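Local coordinates for AHL synthase (Burkholderia glumae, PDB 3P2H), which probably makes N-acyl-homoserine lactone quorum-sensing signals from fatty acyl-[ACP] and S-adenosyl-L-methionine, releasing S-methyl-5'-thioadenosine and holo-[ACP], at residues 29-34 against 142-147; 77-82 against 138-143; 126-131 against 181-186. The protein carries 3 engineered substitutions. One frame throughout, in Å; residues are numbered along the deposited sequence.

Contact 1. Residues 29-34 against 142-147; sequences EQLGWQ and VTFCSM. Engineered in segment 142-147: M147 (natural residue Ile). With NOO (N-(3-oxocyclohex-1-en-1-yl)octanamide), chain C; MTA (5'-deoxy-5'-methylthioadenosine), chain B.
W33 and L31 converge on the phenyl ring of F144 where two pockets of this acetyltransferase-like (GNAT-type) fold meet, one filled by the inhibitor NOO and the other by MTA. The two rings touch edge to edge, not stacked: W33 CZ2 lies 3.5 Å from F144 CZ, each atom near the plane of the other ring. L31 and F144 point toward each other from opposite directions. L31 CD2 lies in the phenyl plane, 4.0 Å from F144 CE2, while CD1 meets the ring obliquely and continues to NOO C5 at 3.5 Å. Ring faces are used for the ligands. NOO C3 stands over the centre of F144, 4.0 Å above its plane, and MTA C3' lies 3.6 Å above the indole of W33, toward its rim. The engineered M147, bent at chi2 (57°) and chi3 (81°), brings its CE to 3.7 Å from NOO C2. Farther out, W33 also meets the ring of F27, and F144 rests on V172 of strand 170-178. F144 is the N-cap residue of helix 145-154, and its carbonyl O accepts a 3.1 Å hydrogen bond from T143 OG1, which stands above the carbonyl plane.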
loop_
_atom_site.group_PDB
_atom_site.type_symbol
_atom_site.label_atom_id
_atom_site.label_comp_id
_atom_site.label_asym_id
_atom_site.label_seq_id
_atom_site.Cartn_x
_atom_site.Cartn_y
_atom_site.Cartn_z
ATOM N N GLU A 29 -2.477 16.550 -4.732
ATOM C CA GLU A 29 -2.803 17.781 -4.011
ATOM C C GLU A 29 -2.193 17.860 -2.621
ATOM O O GLU A 29 -1.603 18.870 -2.253
ATOM C CB GLU A 29 -4.312 17.954 -3.896
ATOM C CG GLU A 29 -5.014 17.941 -5.226
ATOM C CD GLU A 29 -6.447 18.387 -5.139
ATOM O OE1 GLU A 29 -7.079 18.221 -4.072
ATOM O OE2 GLU A 29 -6.954 18.900 -6.158
ATOM N N GLN A 30 -2.331 16.795 -1.846
ATOM C CA GLN A 30 -1.796 16.794 -0.495
ATOM C C GLN A 30 -0.282 16.697 -0.422
ATOM O O GLN A 30 0.374 17.528 0.211
ATOM C CB GLN A 30 -2.391 15.645 0.307
ATOM C CG GLN A 30 -2.891 16.075 1.657
ATOM C CD GLN A 30 -4.210 16.800 1.548
ATOM O OE1 GLN A 30 -5.246 16.178 1.279
ATOM N NE2 GLN A 30 -4.187 18.120 1.737
ATOM N N LEU A 31 0.267 15.672 -1.067
ATOM C CA LEU A 31 1.700 15.435 -1.042
ATOM C C LEU A 31 2.451 16.139 -2.157
ATOM O O LEU A 31 3.677 16.228 -2.121
ATOM C CB LEU A 31 1.964 13.927 -1.097
ATOM C CG LEU A 31 1.230 13.121 -0.020
ATOM C CD1 LEU A 31 1.482 11.630 -0.221
ATOM C CD2 LEU A 31 1.712 13.559 1.358
ATOM N N GLY A 32 1.715 16.637 -3.145
ATOM C CA GLY A 32 2.334 17.342 -4.253
ATOM C C GLY A 32 3.325 16.551 -5.091
ATOM O O GLY A 32 4.392 17.069 -5.435
ATOM N N TRP A 33 2.981 15.314 -5.442
ATOM C CA TRP A 33 3.881 14.487 -6.246
ATOM C C TRP A 33 3.932 14.913 -7.710
ATOM O O TRP A 33 4.870 14.569 -8.428
ATOM C CB TRP A 33 3.477 13.009 -6.160
ATOM C CG TRP A 33 3.801 12.356 -4.842
ATOM C CD1 TRP A 33 4.333 12.953 -3.743
ATOM C CD2 TRP A 33 3.596 10.978 -4.492
ATOM N NE1 TRP A 33 4.471 12.038 -2.724
ATOM C CE2 TRP A 33 4.028 10.818 -3.156
ATOM C CE3 TRP A 33 3.089 9.863 -5.176
ATOM C CZ2 TRP A 33 3.969 9.585 -2.487
ATOM C CZ3 TRP A 33 3.030 8.633 -4.506
ATOM C CH2 TRP A 33 3.468 8.510 -3.178
ATOM N N GLN A 34 2.920 15.654 -8.154
ATOM C CA GLN A 34 2.855 16.122 -9.537
ATOM C C GLN A 34 2.258 17.529 -9.579
ATOM O O GLN A 34 1.711 18.011 -8.584
ATOM C CB GLN A 34 1.995 15.167 -10.380
ATOM C CG GLN A 34 2.519 13.727 -10.411
ATOM C CD GLN A 34 1.523 12.733 -10.992
ATOM O OE1 GLN A 34 1.760 11.515 -10.985
ATOM N NE2 GLN A 34 0.402 13.238 -11.496
ATOM N N VAL A 142 8.086 1.120 -0.420
ATOM C CA VAL A 142 8.663 2.373 0.027
ATOM C C VAL A 142 7.624 3.050 0.897
ATOM O O VAL A 142 6.483 3.261 0.472
ATOM C CB VAL A 142 9.012 3.289 -1.160
ATOM C CG1 VAL A 142 9.588 4.593 -0.657
ATOM C CG2 VAL A 142 9.988 2.590 -2.075
ATOM N N THR A 143 8.012 3.390 2.115
ATOM C CA THR A 143 7.075 4.025 3.027
ATOM C C THR A 143 7.680 5.263 3.660
ATOM O O THR A 143 8.877 5.300 3.943
ATOM C CB THR A 143 6.673 3.063 4.163
ATOM O OG1 THR A 143 7.473 3.323 5.322
ATOM C CG2 THR A 143 6.912 1.631 3.744
ATOM N N PHE A 144 6.850 6.280 3.867
ATOM C CA PHE A 144 7.307 7.500 4.515
ATOM C C PHE A 144 7.728 7.034 5.910
ATOM O O PHE A 144 7.096 6.142 6.475
ATOM C CB PHE A 144 6.153 8.496 4.634
ATOM C CG PHE A 144 5.701 9.076 3.321
ATOM C CD1 PHE A 144 6.021 8.464 2.115
ATOM C CD2 PHE A 144 4.917 10.227 3.297
ATOM C CE1 PHE A 144 5.564 8.990 0.901
ATOM C CE2 PHE A 144 4.458 10.757 2.095
ATOM C CZ PHE A 144 4.780 10.141 0.897
ATOM N N CYS A 145 8.789 7.606 6.464
ATOM C CA CYS A 145 9.208 7.179 7.790
ATOM C C CYS A 145 8.118 7.471 8.818
ATOM O O CYS A 145 7.981 6.756 9.801
ATOM C CB CYS A 145 10.523 7.851 8.181
ATOM S SG CYS A 145 11.943 7.156 7.305
ATOM N N SER A 146 7.328 8.512 8.586
ATOM C CA SER A 146 6.256 8.841 9.518
ATOM C C SER A 146 5.237 7.703 9.546
ATOM O O SER A 146 4.655 7.400 10.588
ATOM C CB SER A 146 5.580 10.151 9.108
ATOM O OG SER A 146 5.088 10.075 7.787
ATOM N N MET A 147 5.026 7.076 8.393
ATOM C CA MET A 147 4.095 5.956 8.282
ATOM C C MET A 147 4.746 4.737 8.933
ATOM O O MET A 147 4.079 3.930 9.574
ATOM C CB MET A 147 3.791 5.669 6.807
ATOM C CG MET A 147 2.810 4.531 6.572
ATOM S SD MET A 147 1.224 4.774 7.400
ATOM C CE MET A 147 0.425 5.860 6.259
HETATM C C1 NOO C . 1.430 8.636 3.840
HETATM O O1 NOO C . 1.783 9.093 4.923
HETATM C C2 NOO C . 1.991 7.334 3.282
HETATM C C3 NOO C . 2.114 7.104 1.905
HETATM C C4 NOO C . 1.460 8.127 0.954
HETATM C C5 NOO C . 0.183 8.852 1.538
HETATM C C6 NOO C . 0.396 9.422 2.974
HETATM N N7 NOO C . 2.820 5.983 1.295
HETATM C C8 NOO C . 2.548 5.084 0.231
HETATM O O8 NOO C . 2.215 5.423 -0.901
HETATM C C9 NOO C . 2.670 3.562 0.466
HETATM C C10 NOO C . 3.360 3.024 1.746
HETATM C C11 NOO C . 3.992 1.635 1.452
HETATM C C12 NOO C . 3.842 0.654 2.628
HETATM C C13 NOO C . 4.591 -0.667 2.346
HETATM C C14 NOO C . 5.127 -1.303 3.642
HETATM C C15 NOO C . 5.661 -2.718 3.399
HETATM C CS MTA B . 6.764 6.419 -3.163
HETATM S "S5'" MTA B . 8.000 7.678 -2.726
HETATM C "C5'" MTA B . 7.258 9.165 -3.464
HETATM C "C4'" MTA B . 7.848 9.486 -4.840
HETATM O "O4'" MTA B . 7.550 8.367 -5.720
HETATM C "C2'" MTA B . 6.404 10.183 -6.646
HETATM O "O2'" MTA B . 6.205 11.128 -7.702
HETATM C "C3'" MTA B . 7.164 10.743 -5.392
HETATM O "O3'" MTA B . 8.166 11.674 -5.819
HETATM C "C1'" MTA B . 7.249 8.951 -7.015
HETATM N N9 MTA B . 6.490 7.963 -7.810
HETATM C C8 MTA B . 5.343 7.300 -7.444
HETATM N N7 MTA B . 4.944 6.499 -8.384
HETATM C C5 MTA B . 5.809 6.586 -9.427
HETATM C C6 MTA B . 5.909 5.968 -10.718
HETATM N N6 MTA B . 4.961 5.045 -11.120
HETATM N N1 MTA B . 6.956 6.307 -11.540
HETATM C C2 MTA B . 7.905 7.216 -11.165
HETATM N N3 MTA B . 7.818 7.810 -9.938
HETATM C C4 MTA B . 6.822 7.538 -9.063
#

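Contact 2. Residues 77-82 against 138-143; sequences YLLQEV and QLIGVT. With NOO (N-(3-oxocyclohex-1-en-1-yl)octanamide), chain C; MTA (5'-deoxy-5'-methylthioadenosine), chain B.
L79 straddles I140 and V142 where the short helix 78-81 packs on strand 138-144, a central strand of the GNAT-type sheet. With CG trans to the backbone N (chi1 179°) and chi2 at 55°, the leucine spreads its two methyls along the strand. CD2 lies 3.8 Å from I140 CG1, and the two side chains cross at about a right angle. CD1 takes the next same-side residue, 3.6 Å from V142 CG2. I140 is fully extended (chi2 171°), so its CD1 also reaches L79 CD2. V142 is shared between partners: CG2 serves the helix, whereas CG1 approaches the sulfur of MTA. The side of G141 turned away from the helix, where a CB would stand, is taken by C13 of the octanoyl tail of NOO; the tail's end, C15, lies 3.6 Å from G141 N. From the helix, L78 and V82 turn to the adenine of MTA, L78 CD1 lying 3.7 Å from C6. E99 of the neighbouring strand 97-105 accepts a hydrogen bond from L79 N. At the helix start, Q80 folds back over the N-cap residue Y77: its CB sits over the ring centre, and its OE1 accepts a hydrogen bond from Y77 N at 3.3 Å.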
loop_
_atom_site.group_PDB
_atom_site.type_symbol
_atom_site.label_atom_id
_atom_site.label_comp_id
_atom_site.label_asym_id
_atom_site.label_seq_id
_atom_site.Cartn_x
_atom_site.Cartn_y
_atom_site.Cartn_z
ATOM N N TYR A 77 6.902 -4.192 -10.522
ATOM C CA TYR A 77 6.453 -3.352 -9.411
ATOM C C TYR A 77 7.315 -2.094 -9.191
ATOM O O TYR A 77 8.450 -2.010 -9.657
ATOM C CB TYR A 77 6.290 -4.165 -8.119
ATOM C CG TYR A 77 7.521 -4.819 -7.525
ATOM C CD1 TYR A 77 8.043 -6.007 -8.049
ATOM C CD2 TYR A 77 8.099 -4.305 -6.367
ATOM C CE1 TYR A 77 9.108 -6.672 -7.413
ATOM C CE2 TYR A 77 9.155 -4.953 -5.731
ATOM C CZ TYR A 77 9.651 -6.135 -6.252
ATOM O OH TYR A 77 10.660 -6.788 -5.575
ATOM N N LEU A 78 6.746 -1.119 -8.490
ATOM C CA LEU A 78 7.375 0.181 -8.246
ATOM C C LEU A 78 8.786 0.218 -7.653
ATOM O O LEU A 78 9.693 0.804 -8.239
ATOM C CB LEU A 78 6.422 1.037 -7.396
ATOM C CG LEU A 78 6.730 2.526 -7.208
ATOM C CD1 LEU A 78 7.003 3.172 -8.555
ATOM C CD2 LEU A 78 5.554 3.205 -6.517
ATOM N N LEU A 79 8.975 -0.384 -6.488
ATOM C CA LEU A 79 10.285 -0.392 -5.844
ATOM C C LEU A 79 11.323 -1.047 -6.759
ATOM O O LEU A 79 12.447 -0.573 -6.900
ATOM C CB LEU A 79 10.190 -1.151 -4.513
ATOM C CG LEU A 79 11.445 -1.333 -3.653
ATOM C CD1 LEU A 79 12.095 0.018 -3.355
ATOM C CD2 LEU A 79 11.064 -2.047 -2.360
ATOM N N GLN A 80 10.920 -2.138 -7.391
ATOM C CA GLN A 80 11.785 -2.894 -8.284
ATOM C C GLN A 80 12.298 -2.108 -9.479
ATOM O O GLN A 80 13.505 -2.026 -9.702
ATOM C CB GLN A 80 11.033 -4.123 -8.781
ATOM C CG GLN A 80 11.739 -4.909 -9.871
ATOM C CD GLN A 80 10.825 -5.941 -10.496
ATOM O OE1 GLN A 80 9.802 -5.598 -11.087
ATOM N NE2 GLN A 80 11.182 -7.212 -10.361
ATOM N N GLU A 81 11.375 -1.528 -10.237
ATOM C CA GLU A 81 11.713 -0.784 -11.444
ATOM C C GLU A 81 12.089 0.680 -11.282
ATOM O O GLU A 81 12.985 1.164 -11.963
ATOM C CB GLU A 81 10.556 -0.898 -12.446
ATOM C CG GLU A 81 10.340 -2.320 -12.928
ATOM C CD GLU A 81 9.259 -2.440 -13.983
ATOM O OE1 GLU A 81 9.294 -3.440 -14.727
ATOM O OE2 GLU A 81 8.376 -1.553 -14.062
ATOM N N VAL A 82 11.410 1.385 -10.387
ATOM C CA VAL A 82 11.661 2.806 -10.186
ATOM C C VAL A 82 12.673 3.158 -9.090
ATOM O O VAL A 82 13.555 3.985 -9.310
ATOM C CB VAL A 82 10.329 3.542 -9.899
ATOM C CG1 VAL A 82 10.571 5.041 -9.695
ATOM C CG2 VAL A 82 9.370 3.317 -11.053
ATOM N N GLN A 138 5.308 -11.970 3.288
ATOM C CA GLN A 138 5.880 -10.658 3.574
ATOM C C GLN A 138 5.373 -9.607 2.596
ATOM O O GLN A 138 4.981 -9.918 1.467
ATOM C CB GLN A 138 7.403 -10.679 3.456
ATOM C CG GLN A 138 8.155 -11.431 4.525
ATOM C CD GLN A 138 9.642 -11.440 4.234
ATOM O OE1 GLN A 138 10.077 -11.974 3.220
ATOM N NE2 GLN A 138 10.425 -10.836 5.113
ATOM N N LEU A 139 5.378 -8.360 3.056
ATOM C CA LEU A 139 5.006 -7.226 2.229
ATOM C C LEU A 139 6.260 -6.360 2.186
ATOM O O LEU A 139 7.041 -6.334 3.144
ATOM C CB LEU A 139 3.869 -6.417 2.852
ATOM C CG LEU A 139 2.490 -7.056 2.973
ATOM C CD1 LEU A 139 1.548 -6.044 3.587
ATOM C CD2 LEU A 139 1.988 -7.497 1.614
ATOM N N ILE A 140 6.459 -5.669 1.070
ATOM C CA ILE A 140 7.601 -4.785 0.917
ATOM C C ILE A 140 7.135 -3.530 0.195
ATOM O O ILE A 140 6.182 -3.575 -0.578
ATOM C CB ILE A 140 8.744 -5.469 0.128
ATOM C CG1 ILE A 140 10.015 -4.617 0.218
ATOM C CG2 ILE A 140 8.334 -5.682 -1.323
ATOM C CD1 ILE A 140 11.250 -5.293 -0.328
ATOM N N GLY A 141 7.786 -2.404 0.461
ATOM C CA GLY A 141 7.388 -1.174 -0.196
ATOM C C GLY A 141 8.026 0.070 0.387
ATOM O O GLY A 141 8.465 0.085 1.538
ATOM N N VAL A 142 8.086 1.120 -0.420
ATOM C CA VAL A 142 8.663 2.373 0.027
ATOM C C VAL A 142 7.624 3.050 0.897
ATOM O O VAL A 142 6.483 3.261 0.472
ATOM C CB VAL A 142 9.012 3.289 -1.160
ATOM C CG1 VAL A 142 9.588 4.593 -0.657
ATOM C CG2 VAL A 142 9.988 2.590 -2.075
ATOM N N THR A 143 8.012 3.390 2.115
ATOM C CA THR A 143 7.075 4.025 3.027
ATOM C C THR A 143 7.680 5.263 3.660
ATOM O O THR A 143 8.877 5.300 3.943
ATOM C CB THR A 143 6.673 3.063 4.163
ATOM O OG1 THR A 143 7.473 3.323 5.322
ATOM C CG2 THR A 143 6.912 1.631 3.744
HETATM C C1 NOO C . 1.430 8.636 3.840
HETATM O O1 NOO C . 1.783 9.093 4.923
HETATM C C2 NOO C . 1.991 7.334 3.282
HETATM C C3 NOO C . 2.114 7.104 1.905
HETATM C C4 NOO C . 1.460 8.127 0.954
HETATM C C5 NOO C . 0.183 8.852 1.538
HETATM C C6 NOO C . 0.396 9.422 2.974
HETATM N N7 NOO C . 2.820 5.983 1.295
HETATM C C8 NOO C . 2.548 5.084 0.231
HETATM O O8 NOO C . 2.215 5.423 -0.901
HETATM C C9 NOO C . 2.670 3.562 0.466
HETATM C C10 NOO C . 3.360 3.024 1.746
HETATM C C11 NOO C . 3.992 1.635 1.452
HETATM C C12 NOO C . 3.842 0.654 2.628
HETATM C C13 NOO C . 4.591 -0.667 2.346
HETATM C C14 NOO C . 5.127 -1.303 3.642
HETATM C C15 NOO C . 5.661 -2.718 3.399
HETATM C CS MTA B . 6.764 6.419 -3.163
HETATM S "S5'" MTA B . 8.000 7.678 -2.726
HETATM C "C5'" MTA B . 7.258 9.165 -3.464
HETATM C "C4'" MTA B . 7.848 9.486 -4.840
HETATM O "O4'" MTA B . 7.550 8.367 -5.720
HETATM C "C2'" MTA B . 6.404 10.183 -6.646
HETATM O "O2'" MTA B . 6.205 11.128 -7.702
HETATM C "C3'" MTA B . 7.164 10.743 -5.392
HETATM O "O3'" MTA B . 8.166 11.674 -5.819
HETATM C "C1'" MTA B . 7.249 8.951 -7.015
HETATM N N9 MTA B . 6.490 7.963 -7.810
HETATM C C8 MTA B . 5.343 7.300 -7.444
HETATM N N7 MTA B . 4.944 6.499 -8.384
HETATM C C5 MTA B . 5.809 6.586 -9.427
HETATM C C6 MTA B . 5.909 5.968 -10.718
HETATM N N6 MTA B . 4.961 5.045 -11.120
HETATM N N1 MTA B . 6.956 6.307 -11.540
HETATM C C2 MTA B . 7.905 7.216 -11.165
HETATM N N3 MTA B . 7.818 7.810 -9.938
HETATM C C4 MTA B . 6.822 7.538 -9.063
#

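Contact 3. Residues 126-131 against 181-186; sequences AAVECA and AQTLAA
V128, T183 and L184 owe their meeting to three first torsions. CG1 of V128 is trans to its backbone N (chi1 171°), which carries it out to the two side chains of helix 181-186; T183 places OG1 opposite its carbonyl carbon (chi1 -71°), which leaves the methyl CG2 facing V128; L184, at chi1 -64°, bends its isobutyl group back toward the same valine. The result is a small helix-helix contact in the GNAT-type fold, between helix 120-133, which packs against the sheet, and helix 181-186, which follows strand 170-178. It is light and wholly apolar. V128 CG1 lies 4.3 Å from T183 CG2, and V128 CG2 approaches the same threonine methyl at 4.5 Å. L184 uses one branch: CD2 turns to V128, while CD1 points elsewhere. The backbones stay 8.1 Å apart between the CA atoms of V128 and L184, and the two segments together bury only 87 Å².

The hydroxyl of T183 faces the other way and is buried but satisfied, since OG1 bonds to the carbonyl O of D178 and to the backbone N of H157. These bonds tie the first turn of helix 181-186 to the end of strand 170-178 and to strand 157-160, and probably hold the threonine rotation that presents its methyl. V128 also touches L187, and L184 touches C194. Across the interface, V128 CG1 meets L184 CD2 at 4.3 Å.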
loop_
_atom_site.group_PDB
_atom_site.type_symbol
_atom_site.label_atom_id
_atom_site.label_comp_id
_atom_site.label_asym_id
_atom_site.label_seq_id
_atom_site.Cartn_x
_atom_site.Cartn_y
_atom_site.Cartn_z
ATOM N N ALA A 126 -6.625 -5.015 6.266
ATOM C CA ALA A 126 -7.258 -5.504 5.043
ATOM C C ALA A 126 -6.199 -5.931 4.034
ATOM O O ALA A 126 -6.287 -7.005 3.445
ATOM C CB ALA A 126 -8.146 -4.415 4.440
ATOM N N ALA A 127 -5.197 -5.081 3.838
ATOM C CA ALA A 127 -4.117 -5.377 2.906
ATOM C C ALA A 127 -3.400 -6.664 3.301
ATOM O O ALA A 127 -3.234 -7.571 2.485
ATOM C CB ALA A 127 -3.128 -4.217 2.875
ATOM N N VAL A 128 -2.973 -6.743 4.556
ATOM C CA VAL A 128 -2.275 -7.933 5.033
ATOM C C VAL A 128 -3.106 -9.197 4.833
ATOM O O VAL A 128 -2.630 -10.178 4.270
ATOM C CB VAL A 128 -1.906 -7.797 6.527
ATOM C CG1 VAL A 128 -1.376 -9.128 7.068
ATOM C CG2 VAL A 128 -0.848 -6.701 6.692
ATOM N N GLU A 129 -4.351 -9.156 5.290
ATOM C CA GLU A 129 -5.269 -10.281 5.175
ATOM C C GLU A 129 -5.346 -10.760 3.729
ATOM O O GLU A 129 -5.176 -11.950 3.443
ATOM C CB GLU A 129 -6.651 -9.848 5.652
ATOM C CG GLU A 129 -7.619 -10.976 5.910
ATOM C CD GLU A 129 -8.885 -10.477 6.566
ATOM O OE1 GLU A 129 -9.355 -11.137 7.520
ATOM O OE2 GLU A 129 -9.414 -9.424 6.130
ATOM N N CYS A 130 -5.593 -9.825 2.818
ATOM C CA CYS A 130 -5.686 -10.152 1.401
ATOM C C CYS A 130 -4.401 -10.794 0.875
ATOM O O CYS A 130 -4.432 -11.878 0.292
ATOM C CB CYS A 130 -5.993 -8.893 0.592
ATOM S SG CYS A 130 -5.898 -9.154 -1.196
ATOM N N ALA A 131 -3.273 -10.127 1.094
ATOM C CA ALA A 131 -1.984 -10.628 0.629
ATOM C C ALA A 131 -1.686 -12.017 1.172
ATOM O O ALA A 131 -1.185 -12.880 0.448
ATOM C CB ALA A 131 -0.872 -9.662 1.033
ATOM N N ALA A 181 3.089 -14.220 13.288
ATOM C CA ALA A 181 2.176 -14.202 14.426
ATOM C C ALA A 181 1.995 -12.802 15.014
ATOM O O ALA A 181 0.879 -12.392 15.322
ATOM C CB ALA A 181 2.670 -15.169 15.506
ATOM N N GLN A 182 3.093 -12.068 15.160
ATOM C CA GLN A 182 3.049 -10.720 15.717
ATOM C C GLN A 182 2.192 -9.772 14.883
ATOM O O GLN A 182 1.319 -9.080 15.406
ATOM C CB GLN A 182 4.461 -10.140 15.818
ATOM C CG GLN A 182 4.512 -8.806 16.549
ATOM C CD GLN A 182 5.889 -8.159 16.501
ATOM O OE1 GLN A 182 6.901 -8.809 16.746
ATOM N NE2 GLN A 182 5.925 -6.874 16.190
ATOM N N THR A 183 2.474 -9.725 13.585
ATOM C CA THR A 183 1.743 -8.858 12.669
ATOM C C THR A 183 0.262 -9.212 12.634
ATOM O O THR A 183 -0.595 -8.335 12.714
ATOM C CB THR A 183 2.324 -8.950 11.244
ATOM O OG1 THR A 183 3.603 -8.301 11.208
ATOM C CG2 THR A 183 1.377 -8.285 10.232
ATOM N N LEU A 184 -0.035 -10.500 12.516
ATOM C CA LEU A 184 -1.419 -10.954 12.476
ATOM C C LEU A 184 -2.154 -10.579 13.767
ATOM O O LEU A 184 -3.254 -10.030 13.728
ATOM C CB LEU A 184 -1.469 -12.472 12.255
ATOM C CG LEU A 184 -0.915 -12.990 10.919
ATOM C CD1 LEU A 184 -0.879 -14.511 10.909
ATOM C CD2 LEU A 184 -1.775 -12.470 9.776
ATOM N N ALA A 185 -1.542 -10.868 14.912
ATOM C CA ALA A 185 -2.160 -10.551 16.196
ATOM C C ALA A 185 -2.387 -9.053 16.342
ATOM O O ALA A 185 -3.447 -8.620 16.782
ATOM C CB ALA A 185 -1.289 -11.060 17.339
ATOM N N ALA A 186 -1.388 -8.257 15.975
ATOM C CA ALA A 186 -1.503 -6.806 16.081
ATOM C C ALA A 186 -2.648 -6.249 15.235
ATOM O O ALA A 186 -3.203 -5.195 15.548
ATOM C CB ALA A 186 -0.195 -6.154 15.670
#

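Overall arrangement
Contacts 1 and 2 both use strand 138-144 and share V142 and T143, their centres about 14 Å apart. Contact 2 is buried packing of leucine, isoleucine and valine; contact 1 is only partly buried, and its rings and leucine lie against both ligands. Contact 3 lies about 23 Å from contact 1 between centres, on the opposite side of the chain's centre; it is buried but sparse and holds no ligand. Helix 120-133 is followed in the chain by strand 138-144, and there contacts 2 and 3 touch: L139 CD2 packs on A131 CB at 3.6 Å. The strand separates two settings: L139 faces helix 120-133 and the NOO tail, I140 and V142 face helix 78-81.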